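Local coordinates for protein PBP5 (Haemophilus influenzae, PDB 3A3J) that removes the C-terminal D-alanyl residue from sugar-peptide cell wall precursors, acting as a D-alanyl-D-alanine carboxypeptidase, at residues Pro5-Gln10 against Glu239-Lys244; Asp29-Pro34 against Asn146-Ala151; Lys77-Leu82 against Ile182-Arg187; Gly94-Ser99 against Lys170-Lys175; Phe129-Thr134 against Ala151-Ile156. All coordinates share one frame; numbering follows the deposited sequence.

Interaction 1 (Pro5-Gln10 against Glu239-Lys244); sequences PQITAQ and EVESKK
A backbone-to-carboxylate hydrogen bond between T8 and E241, with I7 and P5 packed loosely alongside, fastens the loop that leads into strand 11-16 onto helix 235-252. E241 is buried and reaches toward the loop with a bend at chi2 (-51°), which lays its carboxylate against the backbone of I7 and T8. The amide N of T8 donates to E241 OE1 over 2.7 Å in a nearly straight bond, yet it arrives from above the carboxylate plane, 49° out of it. The other oxygen turns toward the next turn of the helix: OE2 accepts K244 NZ at 2.9 Å on its syn lone pair, a salt bridge between residues three apart. One carboxylate thus grips the loop with one oxygen and the exposed lysine with the other, an environment that probably keeps it ionised. I7 slides past E241 in the opposite direction, with CG2 3.8 Å from E241 OE1, while its CD1 tip comes to 4.1 Å from K244 CB. At the K244 end, P5 CG lies 4.1 Å from K244 O. Further along the helix I7 also touches L245 and P5 rests on W248. A loop entering the first strand of the five-stranded antiparallel sheet, packed against the helix that follows strand 224-232, is in keeping with the fold of the penicillin-binding and beta-lactamase clan.

Interaction 2 (Asp29-Pro34 against Asn146-Ala151); sequences DQRQYP and NQYSSA
A single antiparallel beta bridge, the hydrogen-bonded pair Q32 and S149, joins the loop before helix 38-51 to the loop before helix 151-164. Q32 N donates to S149 O over 2.7 Å, and S149 N returns a bond to Q32 O over 2.8 Å. Beside this bridge, R31 and Y148 run alongside each other in the same direction, and the guanidinium lies flat on the ring, planes 17° apart and centres 4.1 Å apart. CE1 of Y148 sits over the centre of the guanidinium, 3.4 Å from R31 CZ. Chi1 of 50° sets CG of Y148 between the backbone N and the carbonyl carbon, which brings the ring alongside the extended arginine. N133 OD1 and the carbonyl of K132 hold the R31 nitrogens NE and NH2. At the far end P34 CD comes within 3.6 Å of Q147 O; the P34 side chain is about 8 Å from that of S36, the acyl-ester serine. S150 is the N-cap of the next helix, its OG accepting from D153 N and sharing a water with D29 OD1, which also pairs with R152. The positive charge of R31 is therefore probably stabilised both by the tyrosine pi face and by carbonyl oxygens.

Interaction 3 (Lys77-Leu82 against Ile182-Arg187); sequences KMFLDL and IKQPNR
I182 and Q184 project from the second strand of the beta hairpin 176-179/182-185 onto the loop K77-L82, which runs between strands 60-62 and 85-87. I182 comes first and meets F79 almost at a right angle: its CG2 branch, anti to the backbone N, lies 3.9 Å from F79 CE2. K77 CG, from the phenyl ring's own loop, lies over the centre of one face, and Q184 meets the edge. The carbonyl O of F79 accepts from N180 in the hairpin turn, which adds a second tie between the two elements. Two residues further on, Q184 faces the loop again and supplies the polar part of the contact. Its amide extends to the backbone of K77, where NE2 donates to K77 O over 2.8 Å, in the carbonyl plane and close to the amide's own plane. OE1 sits at the edge of the F79 ring, 3.6 Å from CE2, with ring and amide planes 59° apart. Q184 also touches V98, and its side chain lies about 8 Å from that of the active-site S99, which probably places this surface contact near the edge of the catalytic cleft. The last link is a water that donates to Q184 OE1 over 2.8 Å and accepts from K77 N over 2.9 Å, so that one amide engages the carbonyl of K77 directly and its N-H through the water.

Interaction 4 (Gly94-Ser99 against Lys170-Lys175); sequences GVIVVS and KIYSEK
I96 packs into I171 and Y172 where helix 88-98 nears its end, just before S99, the active-site serine that in this penicillin-binding family begins the SxN motif. I96 and Y172 form the tight, buried part. With chi1 at -75°, CG2 of I96 lies anti to the backbone N and is driven over the centre of the Y172 ring, a CH-pi contact 3.7 Å from the centroid and only 8° off the ring normal. CG1 and CD1 lie along the ring's CE2 side, while I171 crosses I96 at about a right angle. The Y172 side chain lies about 5 Å from that of K202, a substrate-binding lysine whose NZ is in turn held by the carbonyl of I96, so the apolar cluster backs onto the catalytic site. V97 is buried too: its CG1 rests 3.6 Å from E174 O, and its CG2 meets I171 CG2 at 3.8 Å. The more open side, by contrast, is that of E174, which is partly exposed and crosses V97 with an extended chain, its OE2 turned to a salt bridge with R93. No hydrogen bond joins the two segments. The closest apolar approach, 3.6 Å, is between the CG2 methyls of I96 and I171.

Interaction 5 (Phe129-Thr134 against Ala151-Ile156); sequences FGLKNT and ARDMAI
The flat carboxylate of D153 has L131 CB over one face, 3.7 Å from CG, and takes donors from the loop around its OD2 edge; the ring of F129, the other flat group, stacks with H160 and meets Y44 edge-to-face. N133 N reaches D153 OD2 on its syn lone pair at 2.9 Å with a bent bond (135°), and the hydroxyl of T134 donates from the anti side over 2.7 Å, 19° out of the plane. OD1 receives a weak bond from a water that also accepts from ND2 of N133, whose OD1 is held by R31. Further along helix 151-164, I156 CG2 packs on L131 CD2 at 3.7 Å, the two side chains sliding past each other. G130, with positive phi, ends helix 115-128 in a Schellman motif. T134 OG1 also pairs with S149 OG. With two donors on one oxygen, and a position in the first turn of a helix, buried D153 is probably kept ionised and fixed in rotation, binding the loop to the helix start.

Overall arrangement
From the N terminus, P5-Q10 closes the longest loop with E239-K244, and interaction 1 spans all the others. D29-P34 then pairs with N146-A151 in interaction 2, whose segments alternate with those of interactions 3, 4 and 5, so it crosses all three. Interaction 3, from K77-L82 to the hairpin strand, encloses interaction 4, which in turn encloses the short loop of interaction 5. Interactions 2 and 5 share A151 and adjoin one another at the start of helix 151-164. Interactions 3 and 4 meet through N186, bonded to E174 and K175, beside the end of helix 88-98. Q10 and Q32 connect the loop before strand 11-16 with the loop before helix 38-51.

Interaction 1 (Pro5-Gln10 against Glu239-Lys244)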
# COMPACT_ATOMS: atom_id res chain seq x y z
N PRO A 5 -6.23 -10.66 18.01
CA PRO A 5 -6.32 -9.87 19.22
C PRO A 5 -7.63 -9.12 19.26
O PRO A 5 -8.36 -9.06 18.27
CB PRO A 5 -5.13 -8.88 19.11
CG PRO A 5 -4.52 -9.09 17.75
CD PRO A 5 -5.51 -9.94 16.95
N GLN A 6 -7.94 -8.61 20.43
CA GLN A 6 -9.10 -7.79 20.60
C GLN A 6 -8.69 -6.33 20.39
O GLN A 6 -7.83 -5.83 21.09
CB GLN A 6 -9.66 -8.02 21.99
CG GLN A 6 -10.58 -6.93 22.42
CD GLN A 6 -11.95 -7.09 21.81
OE1 GLN A 6 -12.59 -6.10 21.41
NE2 GLN A 6 -12.43 -8.34 21.74
N ILE A 7 -9.33 -5.65 19.43
CA ILE A 7 -8.85 -4.38 18.87
C ILE A 7 -9.94 -3.38 19.08
O ILE A 7 -11.09 -3.66 18.78
CB ILE A 7 -8.62 -4.55 17.40
CG1 ILE A 7 -7.52 -5.60 17.21
CG2 ILE A 7 -8.20 -3.22 16.70
CD1 ILE A 7 -6.15 -5.12 17.74
N THR A 8 -9.60 -2.23 19.65
CA THR A 8 -10.56 -1.16 19.85
C THR A 8 -10.59 -0.29 18.61
O THR A 8 -9.75 0.63 18.48
CB THR A 8 -10.08 -0.32 21.03
OG1 THR A 8 -10.50 -0.95 22.22
CG2 THR A 8 -10.65 1.05 21.03
N ALA A 9 -11.48 -0.56 17.67
CA ALA A 9 -11.52 0.26 16.45
C ALA A 9 -12.74 -0.13 15.67
O ALA A 9 -13.15 -1.28 15.71
CB ALA A 9 -10.31 0.02 15.61
N GLN A 10 -13.32 0.80 14.94
CA GLN A 10 -14.55 0.50 14.24
C GLN A 10 -14.24 -0.47 13.12
O GLN A 10 -15.04 -1.35 12.83
CB GLN A 10 -15.17 1.77 13.69
CG GLN A 10 -15.67 2.75 14.74
CD GLN A 10 -16.65 3.79 14.12
OE1 GLN A 10 -16.80 3.86 12.90
NE2 GLN A 10 -17.29 4.59 14.95
N GLU A 239 -2.24 4.31 18.02
CA GLU A 239 -0.92 3.69 17.97
C GLU A 239 -0.83 2.37 18.77
O GLU A 239 -0.13 1.41 18.34
CB GLU A 239 0.17 4.67 18.45
CG GLU A 239 0.19 5.98 17.66
CD GLU A 239 1.09 7.02 18.33
OE1 GLU A 239 1.86 6.64 19.26
OE2 GLU A 239 1.11 8.16 17.89
N VAL A 240 -1.52 2.32 19.91
CA VAL A 240 -1.57 1.10 20.69
C VAL A 240 -2.23 -0.09 19.91
O VAL A 240 -1.68 -1.15 19.82
CB VAL A 240 -2.28 1.32 22.06
CG1 VAL A 240 -2.52 -0.03 22.71
CG2 VAL A 240 -1.40 2.17 23.05
N GLU A 241 -3.45 0.10 19.41
CA GLU A 241 -4.14 -0.92 18.64
C GLU A 241 -3.33 -1.32 17.39
O GLU A 241 -3.35 -2.48 16.98
CB GLU A 241 -5.52 -0.45 18.24
CG GLU A 241 -6.37 -0.08 19.41
CD GLU A 241 -6.36 -1.22 20.44
OE1 GLU A 241 -6.95 -2.28 20.17
OE2 GLU A 241 -5.79 -1.07 21.53
N SER A 242 -2.60 -0.38 16.80
CA SER A 242 -1.86 -0.72 15.61
C SER A 242 -0.73 -1.63 16.01
O SER A 242 -0.47 -2.64 15.34
CB SER A 242 -1.31 0.52 14.91
OG SER A 242 -2.36 1.14 14.21
N LYS A 243 0.04 -1.19 17.01
CA LYS A 243 1.15 -1.99 17.53
C LYS A 243 0.65 -3.39 17.95
O LYS A 243 1.31 -4.38 17.70
CB LYS A 243 1.83 -1.25 18.69
CG LYS A 243 3.02 -2.01 19.25
CD LYS A 243 3.96 -1.09 20.04
CE LYS A 243 4.84 -1.97 20.96
NZ LYS A 243 6.10 -1.28 21.44
N LYS A 244 -0.54 -3.46 18.52
CA LYS A 244 -1.12 -4.75 18.84
C LYS A 244 -1.29 -5.66 17.59
O LYS A 244 -1.01 -6.90 17.62
CB LYS A 244 -2.48 -4.57 19.52
CG LYS A 244 -2.42 -4.44 21.07
CD LYS A 244 -3.79 -4.39 21.74
CE LYS A 244 -3.81 -3.43 22.96
NZ LYS A 244 -5.21 -3.22 23.34

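Interaction 2 (Asp29-Pro34 against Asn146-Ala151)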
# COMPACT_ATOMS: atom_id res chain seq x y z
N ASP A 29 -14.22 -3.68 4.48
CA ASP A 29 -14.80 -3.09 3.26
C ASP A 29 -15.87 -2.08 3.66
O ASP A 29 -16.43 -1.40 2.83
CB ASP A 29 -15.42 -4.14 2.32
CG ASP A 29 -14.39 -5.14 1.81
OD1 ASP A 29 -13.34 -4.72 1.26
OD2 ASP A 29 -14.63 -6.37 1.96
N GLN A 30 -16.11 -1.91 4.95
CA GLN A 30 -17.04 -0.84 5.35
C GLN A 30 -16.49 0.58 5.03
O GLN A 30 -15.31 0.87 5.24
CB GLN A 30 -17.38 -0.96 6.81
CG GLN A 30 -18.37 0.07 7.29
CD GLN A 30 -18.34 0.14 8.81
OE1 GLN A 30 -18.07 1.19 9.38
NE2 GLN A 30 -18.51 -1.00 9.44
N ARG A 31 -17.34 1.42 4.47
CA ARG A 31 -16.90 2.77 4.05
C ARG A 31 -16.70 3.74 5.25
O ARG A 31 -17.52 3.81 6.18
CB ARG A 31 -17.89 3.38 3.04
CG ARG A 31 -17.83 2.60 1.75
CD ARG A 31 -18.91 2.92 0.80
NE ARG A 31 -18.57 2.31 -0.49
CZ ARG A 31 -19.07 2.70 -1.66
NH1 ARG A 31 -19.95 3.68 -1.70
NH2 ARG A 31 -18.69 2.11 -2.80
N GLN A 32 -15.60 4.48 5.20
CA GLN A 32 -15.18 5.33 6.26
C GLN A 32 -14.69 6.64 5.65
O GLN A 32 -14.13 6.66 4.54
CB GLN A 32 -13.99 4.69 6.99
CG GLN A 32 -14.39 3.61 7.96
CD GLN A 32 -14.81 4.20 9.26
OE1 GLN A 32 -14.30 5.23 9.66
NE2 GLN A 32 -15.72 3.58 9.92
N TYR A 33 -14.87 7.74 6.39
CA TYR A 33 -14.28 9.03 6.01
C TYR A 33 -12.78 8.93 6.12
O TYR A 33 -12.27 8.64 7.19
CB TYR A 33 -14.79 10.15 6.93
CG TYR A 33 -16.22 10.50 6.68
CD1 TYR A 33 -16.57 11.71 6.05
CD2 TYR A 33 -17.24 9.60 7.01
CE1 TYR A 33 -17.91 12.01 5.78
CE2 TYR A 33 -18.55 9.89 6.77
CZ TYR A 33 -18.89 11.10 6.17
OH TYR A 33 -20.21 11.38 5.95
N PRO A 34 -12.04 9.15 5.02
CA PRO A 34 -10.59 8.88 5.12
C PRO A 34 -9.79 9.97 5.85
O PRO A 34 -8.69 9.68 6.37
CB PRO A 34 -10.13 8.79 3.67
CG PRO A 34 -11.12 9.68 2.93
CD PRO A 34 -12.44 9.52 3.64
N ASN A 146 -19.42 12.20 0.11
CA ASN A 146 -19.15 11.56 -1.16
C ASN A 146 -17.70 11.09 -1.24
O ASN A 146 -17.22 10.57 -2.28
CB ASN A 146 -19.39 12.54 -2.30
CG ASN A 146 -20.85 12.94 -2.41
OD1 ASN A 146 -21.75 12.17 -2.07
ND2 ASN A 146 -21.09 14.17 -2.88
N GLN A 147 -16.99 11.33 -0.14
CA GLN A 147 -15.58 11.00 -0.09
C GLN A 147 -15.33 9.98 1.03
O GLN A 147 -15.62 10.25 2.22
CB GLN A 147 -14.78 12.27 0.13
CG GLN A 147 -13.34 12.00 0.16
CD GLN A 147 -12.54 13.23 0.22
OE1 GLN A 147 -11.74 13.47 -0.67
NE2 GLN A 147 -12.69 14.03 1.31
N TYR A 148 -14.82 8.78 0.64
CA TYR A 148 -14.83 7.61 1.55
C TYR A 148 -13.73 6.68 1.10
O TYR A 148 -13.20 6.78 -0.04
CB TYR A 148 -16.20 6.82 1.56
CG TYR A 148 -16.70 6.49 0.16
CD1 TYR A 148 -16.25 5.36 -0.51
CD2 TYR A 148 -17.53 7.39 -0.54
CE1 TYR A 148 -16.65 5.10 -1.82
CE2 TYR A 148 -17.94 7.13 -1.82
CZ TYR A 148 -17.49 5.99 -2.45
OH TYR A 148 -17.85 5.72 -3.71
N SER A 149 -13.35 5.79 2.01
CA SER A 149 -12.42 4.75 1.66
C SER A 149 -12.77 3.64 2.60
O SER A 149 -13.82 3.67 3.31
CB SER A 149 -10.96 5.19 1.79
OG SER A 149 -10.07 4.28 1.12
N SER A 150 -11.87 2.68 2.67
CA SER A 150 -12.04 1.57 3.64
C SER A 150 -10.66 1.08 4.09
O SER A 150 -9.61 1.37 3.45
CB SER A 150 -12.84 0.45 2.97
OG SER A 150 -11.93 -0.25 2.12
N ALA A 151 -10.64 0.27 5.16
CA ALA A 151 -9.41 -0.23 5.73
C ALA A 151 -8.65 -1.00 4.70
O ALA A 151 -7.44 -0.82 4.53
CB ALA A 151 -9.76 -1.12 6.98
O HOH W 1 -13.15 -2.32 0.35

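Interaction 3 (Lys77-Leu82 against Ile182-Arg187)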
# COMPACT_ATOMS: atom_id res chain seq x y z
N LYS A 77 -1.27 22.16 8.29
CA LYS A 77 -0.77 23.02 7.28
C LYS A 77 0.70 23.15 7.41
O LYS A 77 1.28 22.96 8.52
CB LYS A 77 -1.49 24.40 7.38
CG LYS A 77 -1.27 25.12 8.68
CD LYS A 77 -2.47 26.07 9.04
CE LYS A 77 -2.32 27.29 8.17
NZ LYS A 77 -3.26 28.31 8.65
N MET A 78 1.32 23.47 6.30
CA MET A 78 2.73 23.72 6.31
C MET A 78 3.11 25.23 6.43
O MET A 78 4.26 25.59 6.51
CB MET A 78 3.36 22.98 5.12
CG MET A 78 4.10 23.78 4.11
SD MET A 78 4.62 22.63 2.87
CE MET A 78 6.30 23.17 2.51
N PHE A 79 2.09 26.08 6.54
CA PHE A 79 2.26 27.56 6.58
C PHE A 79 2.83 28.25 5.35
O PHE A 79 3.77 29.03 5.48
CB PHE A 79 2.95 28.05 7.87
CG PHE A 79 2.27 27.59 9.11
CD1 PHE A 79 1.28 28.36 9.71
CD2 PHE A 79 2.61 26.35 9.68
CE1 PHE A 79 0.62 27.90 10.85
CE2 PHE A 79 1.98 25.90 10.82
CZ PHE A 79 0.99 26.63 11.43
N LEU A 80 2.22 27.98 4.18
CA LEU A 80 2.63 28.60 2.89
C LEU A 80 2.16 30.04 2.86
O LEU A 80 0.97 30.29 3.07
CB LEU A 80 2.02 27.85 1.68
CG LEU A 80 2.42 26.37 1.54
CD1 LEU A 80 1.80 25.82 0.30
CD2 LEU A 80 3.95 26.15 1.51
N ASP A 81 3.09 30.97 2.65
CA ASP A 81 2.72 32.42 2.60
C ASP A 81 2.44 32.89 1.17
O ASP A 81 3.06 32.43 0.21
CB ASP A 81 3.81 33.29 3.19
CG ASP A 81 3.83 33.21 4.69
OD1 ASP A 81 2.75 32.97 5.28
OD2 ASP A 81 4.92 33.32 5.25
N LEU A 82 1.49 33.80 1.06
CA LEU A 82 1.04 34.33 -0.21
C LEU A 82 2.22 34.92 -0.94
O LEU A 82 3.10 35.53 -0.34
CB LEU A 82 -0.03 35.38 0.04
CG LEU A 82 -0.77 35.93 -1.18
CD1 LEU A 82 -1.47 34.80 -1.88
CD2 LEU A 82 -1.82 36.99 -0.81
N ILE A 182 8.70 27.21 11.02
CA ILE A 182 7.86 26.43 11.89
C ILE A 182 8.33 24.94 11.75
O ILE A 182 8.55 24.43 10.64
CB ILE A 182 6.42 26.54 11.45
CG1 ILE A 182 6.05 28.01 11.19
CG2 ILE A 182 5.49 25.85 12.44
CD1 ILE A 182 5.52 28.72 12.35
N LYS A 183 8.57 24.30 12.91
CA LYS A 183 8.97 22.93 13.00
C LYS A 183 7.77 22.13 13.44
O LYS A 183 7.16 22.45 14.45
CB LYS A 183 10.07 22.80 14.03
CG LYS A 183 10.74 21.45 13.96
CD LYS A 183 11.64 21.20 15.13
CE LYS A 183 12.81 20.44 14.61
NZ LYS A 183 13.39 19.74 15.79
N GLN A 184 7.34 21.14 12.67
CA GLN A 184 6.24 20.35 13.19
C GLN A 184 6.62 18.85 13.10
O GLN A 184 7.46 18.42 12.26
CB GLN A 184 4.92 20.65 12.44
CG GLN A 184 4.60 22.17 12.22
CD GLN A 184 3.35 22.33 11.31
OE1 GLN A 184 2.22 22.44 11.80
NE2 GLN A 184 3.54 22.24 10.00
N PRO A 185 6.03 18.05 13.96
CA PRO A 185 6.42 16.61 14.02
C PRO A 185 5.56 15.74 13.07
O PRO A 185 4.39 16.02 12.90
CB PRO A 185 6.09 16.20 15.49
CG PRO A 185 4.93 17.07 15.88
CD PRO A 185 5.12 18.45 15.05
N ASN A 186 6.12 14.68 12.51
CA ASN A 186 5.28 13.55 12.10
C ASN A 186 4.32 13.08 13.20
O ASN A 186 4.73 12.93 14.33
CB ASN A 186 6.19 12.46 11.62
CG ASN A 186 5.45 11.47 10.78
OD1 ASN A 186 4.34 11.13 11.09
ND2 ASN A 186 6.05 11.05 9.71
N ARG A 187 3.03 12.94 12.94
CA ARG A 187 2.13 12.53 14.01
C ARG A 187 2.09 11.00 14.25
O ARG A 187 1.34 10.54 15.08
CB ARG A 187 0.73 13.03 13.72
CG ARG A 187 0.63 14.64 13.66
CD ARG A 187 1.04 15.21 15.10
NE ARG A 187 1.14 16.68 15.15
CZ ARG A 187 1.28 17.40 16.28
NH1 ARG A 187 1.32 16.83 17.50
NH2 ARG A 187 1.41 18.71 16.18
O HOH W 2 -0.48 22.41 11.11

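Interaction 4 (Gly94-Ser99 against Lys170-Lys175)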
# COMPACT_ATOMS: atom_id res chain seq x y z
N GLY A 94 5.98 18.33 2.92
CA GLY A 94 4.99 18.87 3.85
C GLY A 94 3.68 18.10 3.87
O GLY A 94 3.01 18.01 4.91
N VAL A 95 3.20 17.67 2.69
CA VAL A 95 2.04 16.77 2.62
C VAL A 95 2.33 15.45 3.38
O VAL A 95 1.53 15.00 4.15
CB VAL A 95 1.76 16.36 1.13
CG1 VAL A 95 0.68 15.25 1.08
CG2 VAL A 95 1.39 17.62 0.29
N ILE A 96 3.46 14.82 3.06
CA ILE A 96 3.80 13.52 3.63
C ILE A 96 4.08 13.55 5.16
O ILE A 96 3.39 12.89 5.88
CB ILE A 96 4.99 12.94 2.95
CG1 ILE A 96 4.59 12.39 1.55
CG2 ILE A 96 5.57 11.81 3.86
CD1 ILE A 96 5.85 12.11 0.71
N VAL A 97 5.00 14.41 5.63
CA VAL A 97 5.34 14.49 7.10
C VAL A 97 4.30 15.18 7.96
O VAL A 97 3.94 14.65 9.02
CB VAL A 97 6.74 15.08 7.27
CG1 VAL A 97 7.23 15.00 8.75
CG2 VAL A 97 7.68 14.31 6.32
N VAL A 98 3.73 16.31 7.52
CA VAL A 98 2.82 17.02 8.41
C VAL A 98 1.44 17.24 7.87
O VAL A 98 0.73 18.08 8.37
CB VAL A 98 3.41 18.44 8.87
CG1 VAL A 98 4.75 18.23 9.59
CG2 VAL A 98 3.64 19.32 7.68
N SER A 99 1.07 16.50 6.82
CA SER A 99 -0.29 16.58 6.29
C SER A 99 -0.69 18.02 5.93
O SER A 99 -1.77 18.48 6.30
CB SER A 99 -1.22 16.09 7.36
OG SER A 99 -1.08 14.71 7.41
N LYS A 170 10.37 6.61 1.80
CA LYS A 170 11.36 6.92 2.79
C LYS A 170 11.00 8.21 3.55
O LYS A 170 11.37 8.37 4.69
CB LYS A 170 12.72 7.07 2.13
CG LYS A 170 13.30 5.73 1.70
CD LYS A 170 14.66 5.98 1.11
CE LYS A 170 15.14 4.75 0.41
NZ LYS A 170 16.38 5.14 -0.29
N ILE A 171 10.27 9.09 2.90
CA ILE A 171 9.98 10.36 3.48
C ILE A 171 8.99 10.16 4.63
O ILE A 171 8.94 10.95 5.56
CB ILE A 171 9.42 11.36 2.40
CG1 ILE A 171 10.50 11.61 1.34
CG2 ILE A 171 8.96 12.73 3.10
CD1 ILE A 171 9.99 12.45 0.06
N TYR A 172 8.18 9.13 4.52
CA TYR A 172 7.18 8.79 5.52
C TYR A 172 7.73 8.40 6.92
O TYR A 172 6.98 8.35 7.85
CB TYR A 172 6.42 7.59 5.04
CG TYR A 172 5.43 7.95 3.99
CD1 TYR A 172 4.11 8.07 4.30
CD2 TYR A 172 5.84 8.22 2.69
CE1 TYR A 172 3.22 8.44 3.35
CE2 TYR A 172 4.92 8.56 1.71
CZ TYR A 172 3.63 8.67 2.06
OH TYR A 172 2.69 9.01 1.13
N SER A 173 9.01 8.13 7.05
CA SER A 173 9.54 7.92 8.37
C SER A 173 10.34 9.19 8.89
O SER A 173 10.99 9.14 9.95
CB SER A 173 10.43 6.67 8.36
OG SER A 173 11.35 6.86 7.30
N GLU A 174 10.24 10.32 8.19
CA GLU A 174 10.91 11.52 8.71
C GLU A 174 10.07 11.95 9.90
O GLU A 174 8.84 11.96 9.81
CB GLU A 174 11.00 12.62 7.63
CG GLU A 174 11.99 12.19 6.56
CD GLU A 174 12.04 13.22 5.46
OE1 GLU A 174 11.40 14.27 5.65
OE2 GLU A 174 12.66 12.98 4.40
N LYS A 175 10.74 12.25 11.03
CA LYS A 175 10.06 12.48 12.34
C LYS A 175 9.50 13.91 12.54
O LYS A 175 8.57 14.12 13.33
CB LYS A 175 11.02 12.10 13.49
CG LYS A 175 11.18 10.52 13.68
CD LYS A 175 11.60 10.15 15.12
CE LYS A 175 12.68 9.10 15.24
NZ LYS A 175 12.41 7.96 14.42

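Interaction 5 (Phe129-Thr134 against Ala151-Ile156)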
# COMPACT_ATOMS: atom_id res chain seq x y z
N PHE A 129 -5.96 0.68 -9.20
CA PHE A 129 -5.58 -0.22 -8.08
C PHE A 129 -6.64 -1.30 -7.87
O PHE A 129 -6.41 -2.21 -7.09
CB PHE A 129 -5.43 0.53 -6.72
CG PHE A 129 -4.29 1.49 -6.67
CD1 PHE A 129 -3.36 1.52 -7.65
CD2 PHE A 129 -4.12 2.35 -5.57
CE1 PHE A 129 -2.28 2.39 -7.60
CE2 PHE A 129 -3.05 3.23 -5.47
CZ PHE A 129 -2.12 3.28 -6.48
N GLY A 130 -7.81 -1.18 -8.50
CA GLY A 130 -8.86 -2.18 -8.27
C GLY A 130 -9.72 -2.07 -7.03
O GLY A 130 -10.22 -3.09 -6.51
N LEU A 131 -9.99 -0.85 -6.58
CA LEU A 131 -10.68 -0.59 -5.32
C LEU A 131 -12.12 -0.34 -5.54
O LEU A 131 -12.48 0.35 -6.48
CB LEU A 131 -10.12 0.68 -4.63
CG LEU A 131 -8.62 0.93 -4.69
CD1 LEU A 131 -8.30 2.28 -3.94
CD2 LEU A 131 -7.90 -0.24 -4.02
N LYS A 132 -12.95 -0.74 -4.59
CA LYS A 132 -14.35 -0.84 -4.83
C LYS A 132 -15.06 0.03 -3.82
O LYS A 132 -16.25 0.31 -3.92
CB LYS A 132 -14.69 -2.33 -4.63
CG LYS A 132 -16.16 -2.62 -4.62
CD LYS A 132 -16.45 -3.95 -4.03
CE LYS A 132 -17.92 -3.93 -3.62
NZ LYS A 132 -18.38 -5.32 -3.61
N ASN A 133 -14.31 0.54 -2.85
CA ASN A 133 -14.91 1.24 -1.76
C ASN A 133 -14.22 2.57 -1.42
O ASN A 133 -14.29 3.04 -0.27
CB ASN A 133 -14.90 0.30 -0.55
CG ASN A 133 -16.02 -0.73 -0.62
OD1 ASN A 133 -17.17 -0.37 -0.79
ND2 ASN A 133 -15.67 -2.00 -0.50
N THR A 134 -13.56 3.13 -2.42
CA THR A 134 -12.95 4.40 -2.28
C THR A 134 -13.42 5.44 -3.29
O THR A 134 -13.50 5.14 -4.49
CB THR A 134 -11.45 4.21 -2.44
OG1 THR A 134 -11.03 3.29 -1.44
CG2 THR A 134 -10.71 5.53 -2.21
N ALA A 151 -10.64 0.27 5.16
CA ALA A 151 -9.41 -0.23 5.73
C ALA A 151 -8.65 -1.00 4.70
O ALA A 151 -7.44 -0.82 4.53
CB ALA A 151 -9.76 -1.12 6.98
N ARG A 152 -9.34 -1.86 3.96
CA ARG A 152 -8.64 -2.71 2.95
C ARG A 152 -8.13 -1.85 1.79
O ARG A 152 -7.03 -2.06 1.27
CB ARG A 152 -9.61 -3.81 2.38
CG ARG A 152 -8.85 -4.83 1.46
CD ARG A 152 -9.73 -5.44 0.40
NE ARG A 152 -10.90 -6.05 1.01
CZ ARG A 152 -10.90 -7.34 1.38
NH1 ARG A 152 -11.98 -7.88 1.93
NH2 ARG A 152 -9.79 -8.07 1.18
N ASP A 153 -8.95 -0.90 1.34
CA ASP A 153 -8.53 -0.01 0.20
C ASP A 153 -7.32 0.83 0.61
O ASP A 153 -6.29 1.00 -0.14
CB ASP A 153 -9.70 0.88 -0.24
CG ASP A 153 -10.73 0.09 -1.08
OD1 ASP A 153 -10.50 -1.14 -1.28
OD2 ASP A 153 -11.74 0.72 -1.53
N MET A 154 -7.37 1.28 1.86
CA MET A 154 -6.15 2.05 2.37
C MET A 154 -4.95 1.14 2.54
O MET A 154 -3.81 1.55 2.33
CB MET A 154 -6.52 2.84 3.67
CG MET A 154 -7.34 4.16 3.35
SD MET A 154 -6.18 5.18 2.51
CE MET A 154 -7.28 6.35 1.82
N ALA A 155 -5.17 -0.13 2.91
CA ALA A 155 -3.98 -1.04 2.91
C ALA A 155 -3.45 -1.19 1.50
O ALA A 155 -2.23 -1.21 1.25
CB ALA A 155 -4.34 -2.46 3.56
N ILE A 156 -4.37 -1.32 0.55
CA ILE A 156 -3.93 -1.51 -0.87
C ILE A 156 -3.18 -0.29 -1.35
O ILE A 156 -2.07 -0.37 -1.94
CB ILE A 156 -5.13 -1.92 -1.80
CG1 ILE A 156 -5.64 -3.32 -1.42
CG2 ILE A 156 -4.69 -1.88 -3.28
CD1 ILE A 156 -7.03 -3.64 -1.88
O HOH W 1 -13.15 -2.32 0.35